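Local coordinates for protein acetyltransferase (Sinorhizobium meliloti, PDB 4JXR) that probably transfers the acetyl group of acetyl-CoA to an acceptor substrate, as a GNAT-superfamily enzyme classed with the phosphinothricin acetyltransferases, at residues Leu14-Val25 with Pro36-Phe46; Gly51-Ala59 with Glu107-Phe117. All coordinates share one frame; numbering follows the deposited sequence. Where two conformers were deposited one is given.

Contact 1. Residues Leu14-Val25 with Pro36-Phe46; sequences LRSITEIYRESV and PPSEAEMALRF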
loop_
_atom_site.group_PDB
_atom_site.type_symbol
_atom_site.label_atom_id
_atom_site.label_comp_id
_atom_site.label_asym_id
_atom_site.label_seq_id
_atom_site.Cartn_x
_atom_site.Cartn_y
_atom_site.Cartn_z
ATOM N N LEU A 14 -17.379 -5.154 -18.526
ATOM C CA LEU A 14 -16.468 -4.038 -18.300
ATOM C C LEU A 14 -17.087 -2.662 -18.502
ATOM O O LEU A 14 -16.683 -1.711 -17.828
ATOM C CB LEU A 14 -15.141 -4.201 -19.082
ATOM C CG LEU A 14 -13.894 -4.684 -18.329
ATOM C CD1 LEU A 14 -13.464 -3.743 -17.197
ATOM C CD2 LEU A 14 -14.293 -6.051 -17.807
ATOM N N ARG A 15 -18.005 -2.541 -19.458
ATOM C CA ARG A 15 -18.622 -1.243 -19.659
ATOM C C ARG A 15 -19.367 -0.769 -18.398
ATOM O O ARG A 15 -19.225 0.379 -17.946
ATOM C CB ARG A 15 -19.535 -1.287 -20.888
ATOM C CG ARG A 15 -20.082 0.067 -21.236
ATOM C CD ARG A 15 -20.674 0.034 -22.641
ATOM N NE ARG A 15 -21.003 1.351 -23.137
ATOM C CZ ARG A 15 -22.239 1.833 -23.123
ATOM N NH1 ARG A 15 -23.244 1.085 -22.741
ATOM N NH2 ARG A 15 -22.442 3.065 -23.554
ATOM N N SER A 16 -20.167 -1.684 -17.828
ATOM C CA SER A 16 -20.892 -1.380 -16.612
ATOM C C SER A 16 -19.963 -1.153 -15.413
ATOM O O SER A 16 -20.185 -0.209 -14.643
ATOM C CB SER A 16 -21.844 -2.511 -16.274
ATOM O OG SER A 16 -22.880 -2.691 -17.268
ATOM N N ILE A 17 -18.940 -1.983 -15.275
ATOM C CA ILE A 17 -17.963 -1.804 -14.215
ATOM C C ILE A 17 -17.309 -0.428 -14.305
ATOM O O ILE A 17 -17.154 0.293 -13.309
ATOM C CB ILE A 17 -16.931 -2.921 -14.277
ATOM C CG1 ILE A 17 -17.520 -4.250 -13.789
ATOM C CG2 ILE A 17 -15.665 -2.570 -13.504
ATOM C CD1 ILE A 17 -16.738 -5.459 -14.179
ATOM N N THR A 18 -16.947 -0.029 -15.531
ATOM C CA THR A 18 -16.296 1.242 -15.758
ATOM C C THR A 18 -17.193 2.394 -15.343
ATOM O O THR A 18 -16.750 3.359 -14.762
ATOM C CB THR A 18 -15.818 1.333 -17.213
ATOM O OG1 THR A 18 -14.878 0.295 -17.490
ATOM C CG2 THR A 18 -15.155 2.663 -17.498
ATOM N N GLU A 19 -18.461 2.270 -15.730
ATOM C CA GLU A 19 -19.422 3.329 -15.350
ATOM C C GLU A 19 -19.709 3.519 -13.778
ATOM O O GLU A 19 -19.759 4.607 -13.165
ATOM C CB GLU A 19 -20.766 3.185 -16.058
ATOM C CG GLU A 19 -21.722 4.343 -15.688
ATOM C CD GLU A 19 -21.070 5.745 -15.776
ATOM O OE1 GLU A 19 -21.132 6.572 -14.792
ATOM O OE2 GLU A 19 -20.497 6.019 -16.852
ATOM N N ILE A 20 -19.754 2.326 -13.140
ATOM C CA ILE A 20 -19.883 2.298 -11.702
ATOM C C ILE A 20 -18.678 2.952 -11.064
ATOM O O ILE A 20 -18.794 3.783 -10.158
ATOM C CB ILE A 20 -20.119 0.877 -11.176
ATOM C CG1 ILE A 20 -21.471 0.360 -11.639
ATOM C CG2 ILE A 20 -20.014 0.796 -9.682
ATOM C CD1 ILE A 20 -21.647 -1.137 -11.509
ATOM N N TYR A 21 -17.494 2.548 -11.501
ATOM C CA TYR A 21 -16.285 3.112 -10.933
ATOM C C TYR A 21 -16.185 4.611 -11.239
ATOM O O TYR A 21 -15.780 5.383 -10.378
ATOM C CB TYR A 21 -15.045 2.370 -11.434
ATOM C CG TYR A 21 -13.778 2.742 -10.685
ATOM C CD1 TYR A 21 -13.668 2.531 -9.318
ATOM C CD2 TYR A 21 -12.699 3.306 -11.343
ATOM C CE1 TYR A 21 -12.520 2.880 -8.632
ATOM C CE2 TYR A 21 -11.543 3.654 -10.665
ATOM C CZ TYR A 21 -11.461 3.434 -9.305
ATOM O OH TYR A 21 -10.326 3.770 -8.607
ATOM N N ARG A 22 -16.548 5.017 -12.457
ATOM C CA ARG A 22 -16.516 6.436 -12.798
ATOM C C ARG A 22 -17.329 7.274 -11.783
ATOM O O ARG A 22 -16.874 8.330 -11.317
ATOM C CB ARG A 22 -17.069 6.637 -14.208
ATOM C CG ARG A 22 -17.238 8.102 -14.612
ATOM C CD ARG A 22 -17.718 8.269 -16.067
ATOM N NE ARG A 22 -17.591 9.677 -16.482
ATOM C CZ ARG A 22 -16.529 10.195 -17.089
ATOM N NH1 ARG A 22 -15.492 9.431 -17.439
ATOM N NH2 ARG A 22 -16.522 11.486 -17.362
ATOM N N GLU A 23 -18.533 6.802 -11.458
ATOM C CA GLU A 23 -19.403 7.544 -10.553
ATOM C C GLU A 23 -18.695 7.642 -9.204
ATOM O O GLU A 23 -18.770 8.687 -8.510
ATOM C CB GLU A 23 -20.763 6.860 -10.466
ATOM C CG GLU A 23 -21.825 7.629 -9.689
ATOM C CD GLU A 23 -21.693 7.653 -8.176
ATOM O OE1 GLU A 23 -21.193 6.687 -7.490
ATOM O OE2 GLU A 23 -22.262 8.666 -7.648
ATOM N N SER A 24 -18.060 6.557 -8.752
ATOM C CA SER A 24 -17.335 6.570 -7.476
ATOM C C SER A 24 -16.151 7.521 -7.516
ATOM O O SER A 24 -15.902 8.285 -6.555
ATOM C CB SER A 24 -16.854 5.164 -7.143
ATOM O OG SER A 24 -16.205 5.104 -5.867
ATOM N N VAL A 25 -15.410 7.513 -8.609
ATOM C CA VAL A 25 -14.273 8.401 -8.733
ATOM C C VAL A 25 -14.723 9.858 -8.636
ATOM O O VAL A 25 -14.090 10.661 -7.960
ATOM C CB VAL A 25 -13.510 8.153 -10.055
ATOM C CG1 VAL A 25 -12.520 9.277 -10.342
ATOM C CG2 VAL A 25 -12.791 6.810 -10.006
ATOM N N PRO A 36 -11.519 9.482 -13.877
ATOM C CA PRO A 36 -12.027 8.138 -14.160
ATOM C C PRO A 36 -11.221 7.418 -15.207
ATOM O O PRO A 36 -10.972 7.969 -16.303
ATOM C CB PRO A 36 -13.427 8.403 -14.705
ATOM C CG PRO A 36 -13.824 9.721 -14.038
ATOM C CD PRO A 36 -12.568 10.506 -14.025
ATOM N N PRO A 37 -10.839 6.167 -14.963
ATOM C CA PRO A 37 -10.174 5.399 -15.989
ATOM C C PRO A 37 -11.113 5.097 -17.122
ATOM O O PRO A 37 -12.302 4.958 -16.957
ATOM C CB PRO A 37 -9.723 4.140 -15.283
ATOM C CG PRO A 37 -9.790 4.456 -13.833
ATOM C CD PRO A 37 -10.803 5.515 -13.638
ATOM N N SER A 38 -10.533 4.942 -18.312
ATOM C CA SER A 38 -11.294 4.464 -19.452
ATOM C C SER A 38 -11.647 2.986 -19.285
ATOM O O SER A 38 -11.054 2.269 -18.483
ATOM C CB SER A 38 -10.421 4.617 -20.710
ATOM O OG SER A 38 -9.345 3.710 -20.631
ATOM N N GLU A 39 -12.599 2.516 -20.099
ATOM C CA GLU A 39 -12.910 1.124 -20.140
ATOM C C GLU A 39 -11.696 0.290 -20.487
ATOM O O GLU A 39 -11.470 -0.781 -19.941
ATOM C CB GLU A 39 -14.080 0.854 -21.079
ATOM C CG GLU A 39 -14.511 -0.594 -21.061
ATOM C CD GLU A 39 -15.701 -0.930 -21.977
ATOM O OE1 GLU A 39 -16.428 -0.038 -22.313
ATOM O OE2 GLU A 39 -15.805 -2.141 -22.298
ATOM N N ALA A 40 -10.849 0.794 -21.398
ATOM C CA ALA A 40 -9.643 0.086 -21.781
ATOM C C ALA A 40 -8.732 -0.122 -20.538
ATOM O O ALA A 40 -8.159 -1.188 -20.374
ATOM C CB ALA A 40 -8.880 0.837 -22.839
ATOM N N GLU A 41 -8.599 0.928 -19.731
ATOM C CA GLU A 41 -7.774 0.824 -18.531
ATOM C C GLU A 41 -8.390 -0.131 -17.532
ATOM O O GLU A 41 -7.686 -0.959 -16.938
ATOM C CB GLU A 41 -7.516 2.171 -17.929
ATOM C CG GLU A 41 -6.778 2.143 -16.596
ATOM C CD GLU A 41 -5.416 1.532 -16.609
ATOM O OE1 GLU A 41 -4.753 1.551 -17.667
ATOM O OE2 GLU A 41 -4.977 1.045 -15.537
HETATM N N MSE A 42 -9.690 -0.042 -17.302
HETATM C CA MSE A 42 -10.361 -0.952 -16.389
HETATM C C MSE A 42 -10.203 -2.395 -16.853
HETATM O O MSE A 42 -10.096 -3.321 -16.035
HETATM C CB MSE A 42 -11.807 -0.592 -16.225
HETATM C CG MSE A 42 -12.025 0.771 -15.510
HETATM SE SE MSE A 42 -11.316 0.865 -13.758
HETATM C CE MSE A 42 -12.655 -0.193 -12.808
ATOM N N ALA A 43 -10.256 -2.616 -18.185
ATOM C CA ALA A 43 -10.098 -3.927 -18.746
ATOM C C ALA A 43 -8.708 -4.500 -18.503
ATOM O O ALA A 43 -8.590 -5.682 -18.212
ATOM C CB ALA A 43 -10.400 -3.897 -20.248
ATOM N N LEU A 44 -7.678 -3.684 -18.614
ATOM C CA LEU A 44 -6.335 -4.123 -18.296
ATOM C C LEU A 44 -6.226 -4.491 -16.814
ATOM O O LEU A 44 -5.662 -5.516 -16.455
ATOM C CB LEU A 44 -5.308 -3.072 -18.660
ATOM C CG LEU A 44 -3.871 -3.360 -18.274
ATOM C CD1 LEU A 44 -3.414 -4.664 -18.862
ATOM C CD2 LEU A 44 -2.946 -2.260 -18.711
ATOM N N ARG A 45 -6.805 -3.661 -15.951
ATOM C CA ARG A 45 -6.805 -3.978 -14.520
ATOM C C ARG A 45 -7.505 -5.308 -14.249
ATOM O O ARG A 45 -7.007 -6.125 -13.480
ATOM C CB ARG A 45 -7.440 -2.844 -13.720
ATOM C CG ARG A 45 -6.662 -1.540 -13.804
ATOM C CD ARG A 45 -7.345 -0.413 -13.051
ATOM N NE ARG A 45 -6.697 0.868 -13.281
ATOM C CZ ARG A 45 -7.022 1.998 -12.653
ATOM N NH1 ARG A 45 -7.982 2.005 -11.744
ATOM N NH2 ARG A 45 -6.384 3.123 -12.939
ATOM N N PHE A 46 -8.658 -5.523 -14.871
ATOM C CA PHE A 46 -9.386 -6.765 -14.738
ATOM C C PHE A 46 -8.546 -7.944 -15.197
ATOM O O PHE A 46 -8.508 -8.980 -14.540
ATOM C CB PHE A 46 -10.678 -6.677 -15.570
ATOM C CG PHE A 46 -11.344 -7.979 -15.848
ATOM C CD1 PHE A 46 -12.240 -8.571 -14.977
ATOM C CD2 PHE A 46 -11.093 -8.618 -17.066
ATOM C CE1 PHE A 46 -12.849 -9.772 -15.283
ATOM C CE2 PHE A 46 -11.689 -9.817 -17.359
ATOM C CZ PHE A 46 -12.587 -10.378 -16.490
HETATM O O HOH W 1 -14.051 4.790 -14.677
HETATM O O HOH W 2 -15.034 6.366 -17.595
#

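Contact 2. Residues Gly51-Ala59 with Glu107-Phe117; sequences GNGYPYVVA and ELVGRCTALGF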
loop_
_atom_site.group_PDB
_atom_site.type_symbol
_atom_site.label_atom_id
_atom_site.label_comp_id
_atom_site.label_asym_id
_atom_site.label_seq_id
_atom_site.Cartn_x
_atom_site.Cartn_y
_atom_site.Cartn_z
ATOM N N GLY A 51 -5.784 -12.594 -13.901
ATOM C CA GLY A 51 -4.624 -13.366 -14.300
ATOM C C GLY A 51 -3.814 -13.832 -13.125
ATOM O O GLY A 51 -3.109 -14.861 -13.228
ATOM N N ASN A 52 -3.895 -13.163 -11.992
ATOM C CA ASN A 52 -3.253 -13.566 -10.763
ATOM C C ASN A 52 -4.080 -14.543 -9.932
ATOM O O ASN A 52 -3.689 -14.882 -8.825
ATOM C CB ASN A 52 -2.871 -12.323 -9.947
ATOM C CG ASN A 52 -1.659 -11.617 -10.446
ATOM O OD1 ASN A 52 -0.665 -12.253 -10.769
ATOM N ND2 ASN A 52 -1.678 -10.303 -10.383
ATOM N N GLY A 53 -5.221 -14.964 -10.444
ATOM C CA GLY A 53 -6.048 -15.954 -9.775
ATOM C C GLY A 53 -7.026 -15.396 -8.759
ATOM O O GLY A 53 -7.738 -16.162 -8.121
ATOM N N TYR A 54 -7.092 -14.079 -8.619
ATOM C CA TYR A 54 -7.986 -13.477 -7.651
ATOM C C TYR A 54 -9.421 -13.446 -8.164
ATOM O O TYR A 54 -9.641 -13.296 -9.365
ATOM C CB TYR A 54 -7.530 -12.035 -7.395
ATOM C CG TYR A 54 -6.191 -11.873 -6.756
ATOM C CD1 TYR A 54 -5.891 -12.382 -5.498
ATOM C CD2 TYR A 54 -5.188 -11.140 -7.365
ATOM C CE1 TYR A 54 -4.679 -12.172 -4.891
ATOM C CE2 TYR A 54 -3.965 -10.914 -6.760
ATOM C CZ TYR A 54 -3.705 -11.425 -5.506
ATOM O OH TYR A 54 -2.506 -11.171 -4.931
ATOM N N PRO A 55 -10.395 -13.484 -7.275
ATOM C CA PRO A 55 -11.804 -13.442 -7.659
ATOM C C PRO A 55 -12.229 -12.018 -8.000
ATOM O O PRO A 55 -11.865 -11.052 -7.322
ATOM C CB PRO A 55 -12.531 -13.953 -6.424
ATOM C CG PRO A 55 -11.608 -13.540 -5.275
ATOM C CD PRO A 55 -10.240 -13.738 -5.842
ATOM N N TYR A 56 -13.079 -11.915 -9.008
ATOM C CA TYR A 56 -13.619 -10.635 -9.489
ATOM C C TYR A 56 -15.073 -10.917 -9.844
ATOM O O TYR A 56 -15.341 -11.762 -10.734
ATOM C CB TYR A 56 -12.787 -10.153 -10.682
ATOM C CG TYR A 56 -12.911 -8.693 -11.054
ATOM C CD1 TYR A 56 -14.148 -8.050 -11.155
ATOM C CD2 TYR A 56 -11.802 -7.928 -11.334
ATOM C CE1 TYR A 56 -14.230 -6.715 -11.543
ATOM C CE2 TYR A 56 -11.867 -6.619 -11.726
ATOM C CZ TYR A 56 -13.117 -6.019 -11.859
ATOM O OH TYR A 56 -13.261 -4.695 -12.270
ATOM N N VAL A 57 -16.006 -10.310 -9.128
ATOM C CA VAL A 57 -17.402 -10.657 -9.176
ATOM C C VAL A 57 -18.297 -9.446 -9.393
ATOM O O VAL A 57 -17.896 -8.301 -9.140
ATOM C CB VAL A 57 -17.813 -11.445 -7.893
ATOM C CG1 VAL A 57 -16.922 -12.689 -7.671
ATOM C CG2 VAL A 57 -17.757 -10.590 -6.682
ATOM N N VAL A 58 -19.474 -9.713 -9.911
ATOM C CA VAL A 58 -20.489 -8.695 -10.093
ATOM C C VAL A 58 -21.770 -9.094 -9.362
ATOM O O VAL A 58 -22.054 -10.275 -9.154
ATOM C CB VAL A 58 -20.802 -8.430 -11.578
ATOM C CG1 VAL A 58 -19.603 -7.800 -12.276
ATOM C CG2 VAL A 58 -21.232 -9.703 -12.311
ATOM N N ALA A 59 -22.524 -8.063 -9.015
ATOM C CA ALA A 59 -23.901 -8.185 -8.515
ATOM C C ALA A 59 -24.848 -7.697 -9.613
ATOM O O ALA A 59 -24.571 -6.701 -10.278
ATOM C CB ALA A 59 -24.120 -7.346 -7.266
ATOM N N GLU A 107 -18.811 -13.059 -0.463
ATOM C CA GLU A 107 -18.256 -13.809 -1.565
ATOM C C GLU A 107 -16.755 -13.670 -1.611
ATOM O O GLU A 107 -16.046 -14.657 -1.777
ATOM C CB GLU A 107 -18.925 -13.353 -2.874
ATOM C CG GLU A 107 -18.305 -13.840 -4.174
ATOM C CD GLU A 107 -18.428 -15.292 -4.539
ATOM O OE1 GLU A 107 -18.885 -16.113 -3.728
ATOM O OE2 GLU A 107 -18.046 -15.662 -5.676
ATOM N N LEU A 108 -16.209 -12.467 -1.480
ATOM C CA LEU A 108 -14.766 -12.325 -1.468
ATOM C C LEU A 108 -14.151 -13.098 -0.312
ATOM O O LEU A 108 -13.120 -13.756 -0.498
ATOM C CB LEU A 108 -14.354 -10.874 -1.417
ATOM C CG LEU A 108 -14.745 -9.990 -2.599
ATOM C CD1 LEU A 108 -14.183 -8.614 -2.395
ATOM C CD2 LEU A 108 -14.271 -10.581 -3.918
ATOM N N VAL A 109 -14.704 -12.953 0.894
ATOM C CA VAL A 109 -14.194 -13.653 2.057
ATOM C C VAL A 109 -14.220 -15.159 1.799
ATOM O O VAL A 109 -13.234 -15.870 2.045
ATOM C CB VAL A 109 -14.955 -13.272 3.311
ATOM C CG1 VAL A 109 -14.645 -14.214 4.471
ATOM C CG2 VAL A 109 -14.683 -11.832 3.708
ATOM N N GLY A 110 -15.344 -15.683 1.345
ATOM C CA GLY A 110 -15.455 -17.104 1.102
ATOM C C GLY A 110 -14.503 -17.604 0.043
ATOM O O GLY A 110 -13.818 -18.621 0.199
ATOM N N ARG A 111 -14.461 -16.893 -1.083
ATOM C CA ARG A 111 -13.587 -17.269 -2.195
ATOM C C ARG A 111 -12.145 -17.298 -1.736
ATOM O O ARG A 111 -11.398 -18.232 -2.045
ATOM C CB ARG A 111 -13.758 -16.327 -3.361
ATOM C CG ARG A 111 -15.086 -16.508 -4.099
ATOM C CD ARG A 111 -15.046 -17.714 -5.024
ATOM N NE ARG A 111 -14.242 -17.517 -6.228
ATOM C CZ ARG A 111 -14.683 -16.909 -7.321
ATOM N NH1 ARG A 111 -15.842 -16.282 -7.336
ATOM N NH2 ARG A 111 -13.968 -16.913 -8.427
ATOM N N CYS A 112 -11.693 -16.233 -1.048
ATOM C CA CYS A 112 -10.292 -16.155 -0.671
ATOM C C CYS A 112 -9.984 -17.177 0.414
ATOM O O CYS A 112 -8.849 -17.653 0.447
ATOM C CB CYS A 112 -9.949 -14.723 -0.303
ATOM S SG CYS A 112 -9.943 -13.597 -1.719
ATOM N N THR A 113 -10.932 -17.525 1.246
ATOM C CA THR A 113 -10.750 -18.625 2.191
ATOM C C THR A 113 -10.523 -19.938 1.430
ATOM O O THR A 113 -9.554 -20.658 1.685
ATOM C CB THR A 113 -11.964 -18.747 3.122
ATOM O OG1 THR A 113 -12.105 -17.551 3.877
ATOM C CG2 THR A 113 -11.828 -19.898 4.085
ATOM N N ALA A 114 -11.388 -20.230 0.471
ATOM C CA ALA A 114 -11.260 -21.435 -0.332
ATOM C C ALA A 114 -9.953 -21.483 -1.095
ATOM O O ALA A 114 -9.361 -22.569 -1.256
ATOM C CB ALA A 114 -12.437 -21.562 -1.292
ATOM N N LEU A 115 -9.511 -20.351 -1.623
ATOM C CA LEU A 115 -8.299 -20.289 -2.421
ATOM C C LEU A 115 -7.036 -20.455 -1.608
ATOM O O LEU A 115 -6.012 -20.793 -2.210
ATOM C CB LEU A 115 -8.268 -18.988 -3.216
ATOM C CG LEU A 115 -9.215 -18.916 -4.399
ATOM C CD1 LEU A 115 -9.333 -17.466 -4.905
ATOM C CD2 LEU A 115 -8.820 -19.838 -5.495
ATOM N N GLY A 116 -7.063 -20.206 -0.310
ATOM C CA GLY A 116 -5.935 -20.422 0.557
ATOM C C GLY A 116 -5.235 -19.186 1.062
ATOM O O GLY A 116 -4.174 -19.285 1.661
ATOM N N PHE A 117 -5.793 -17.991 0.850
ATOM C CA PHE A 117 -5.287 -16.801 1.509
ATOM C C PHE A 117 -5.543 -16.879 3.010
ATOM O O PHE A 117 -6.422 -17.615 3.455
ATOM C CB PHE A 117 -5.893 -15.545 0.880
ATOM C CG PHE A 117 -5.597 -15.417 -0.603
ATOM C CD1 PHE A 117 -4.347 -14.991 -1.012
ATOM C CD2 PHE A 117 -6.498 -15.762 -1.558
ATOM C CE1 PHE A 117 -4.036 -14.915 -2.343
ATOM C CE2 PHE A 117 -6.215 -15.666 -2.872
ATOM C CZ PHE A 117 -4.966 -15.256 -3.294
#

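Contact 1. Residues Leu14-Val25 with Pro36-Phe46
Helix 14-25 and helix 39-46 approach to 9.2 Å between their axes and cross at 107°, so that Leu14 lies by Ala43, Thr18 by Glu39 and Arg22 by Pro36. Each helix sends a knob into the other. Leu14, in one of its two conformers, sits among Glu39, Met42, Ala43 and Phe46: its CD1 presses on the backbone, 3.5 Å from Ala43 N, while CD2 lies over the face of the Phe46 ring in a CH-pi contact, 4.2 Å from the centroid. In return selenomethionine Met42 enters between Leu14, Ile17, Thr18 and Tyr21. Bends at chi2 (-60°) and chi3 (-75°) fold its end back against Tyr21, with SE 3.7 Å from Tyr21 CD2 in an oblique Met-aromatic contact and CE against Tyr21 CB and CG. The two helices are those between the first and second strands of the GNAT fold, and Ile17, Tyr21 and Met42 all rest on Tyr69 of strand 66-74. Pro37 meets the edge of the Tyr21 ring, CD 3.6 Å from CE2; the Tyr21 hydroxyl bonds to Thr31 and Glu33. Thr18 OG1 donates to Leu14 O (2.7 Å), which also accepts from Thr18 N on the opposite face of the carbonyl plane; placed beside its backbone N, OG1 also lies 3.4 Å from Met42 CB. At the other end Pro36 CG lies over one face of the Arg22 guanidinium, toward its rim. Two waters donate to Pro37 O: one also donates to Thr18 O, and the second accepts from Arg22 NH1 at 3.1 Å.

Contact 2. Residues Gly51-Ala59 with Glu107-Phe117
Bends at chi2 (-78°) and chi3 (-73°) curl Arg111 back so that its guanidinium lies flat against Pro55, with Pro55 CB over the centre of one face and 3.8 Å from Arg111 CZ. Glu107 bends at chi2, and its OE2 accepts from Arg111 NH1 at 2.8 Å. That donor lies in the guanidinium plane but meets the carboxylate on its anti side, out of the carboxylate plane. In this GNAT fold, helix 107-115 packs on one face of the mixed beta-sheet; here it runs roughly antiparallel to strand 56-59, the axes 10.0 Å apart. In one of two conformers, Val57 CG1 touches both members of the salt bridge, 3.8 Å from Glu107 OE2 and equally far from Arg111 NH1, so an apolar methyl packs beside the charged pair. Asp8 of strand 5-8 is a second acidic partner of NH1, and the two carboxylates probably help keep the guanidinium in place over the proline. Pro55 is the centre of the contact: besides Arg111 it meets Cys112 SG with CG (3.9 Å) and Leu115 CD1 with CD, while Leu108 CD2 lies more loosely against it, equally near O and CG. Gly53 and Gly116 both close helices in Schellman motifs, with positive phi, and the chain beyond each delivers an aromatic residue to the contact. These are Tyr54, whose hydroxyl bonds to that of Tyr184, and Phe117. Their rings are 26° from parallel but slid so far apart that they barely overlap, meeting at Tyr54 CE1 and Phe117 CZ, 3.5 Å apart.

Contact 1 closes before contact 2 opens, and their centres lie 20 Å apart within one GNAT fold. Helix 39-51 is followed, after a short turn at residues 52-55, by strand 56-60, tying the helix pair of contact 1 to the strand of contact 2. Between them, Tyr56 turns away from helix 100-115 and receives Ile17 CG2 at its OH (3.4 Å) and Phe46 at its ring edge-to-face. Helices thus pack on both faces of the sheet, 14-27 and 39-51 on one, 100-115 on the other. Strand 84-91 of that sheet carries the acetyl-CoA-binding Ile89 and Leu91; the side chain of Leu108 is about 5 Å, and that of Tyr21 about 10 Å, from the side chain of Ile89.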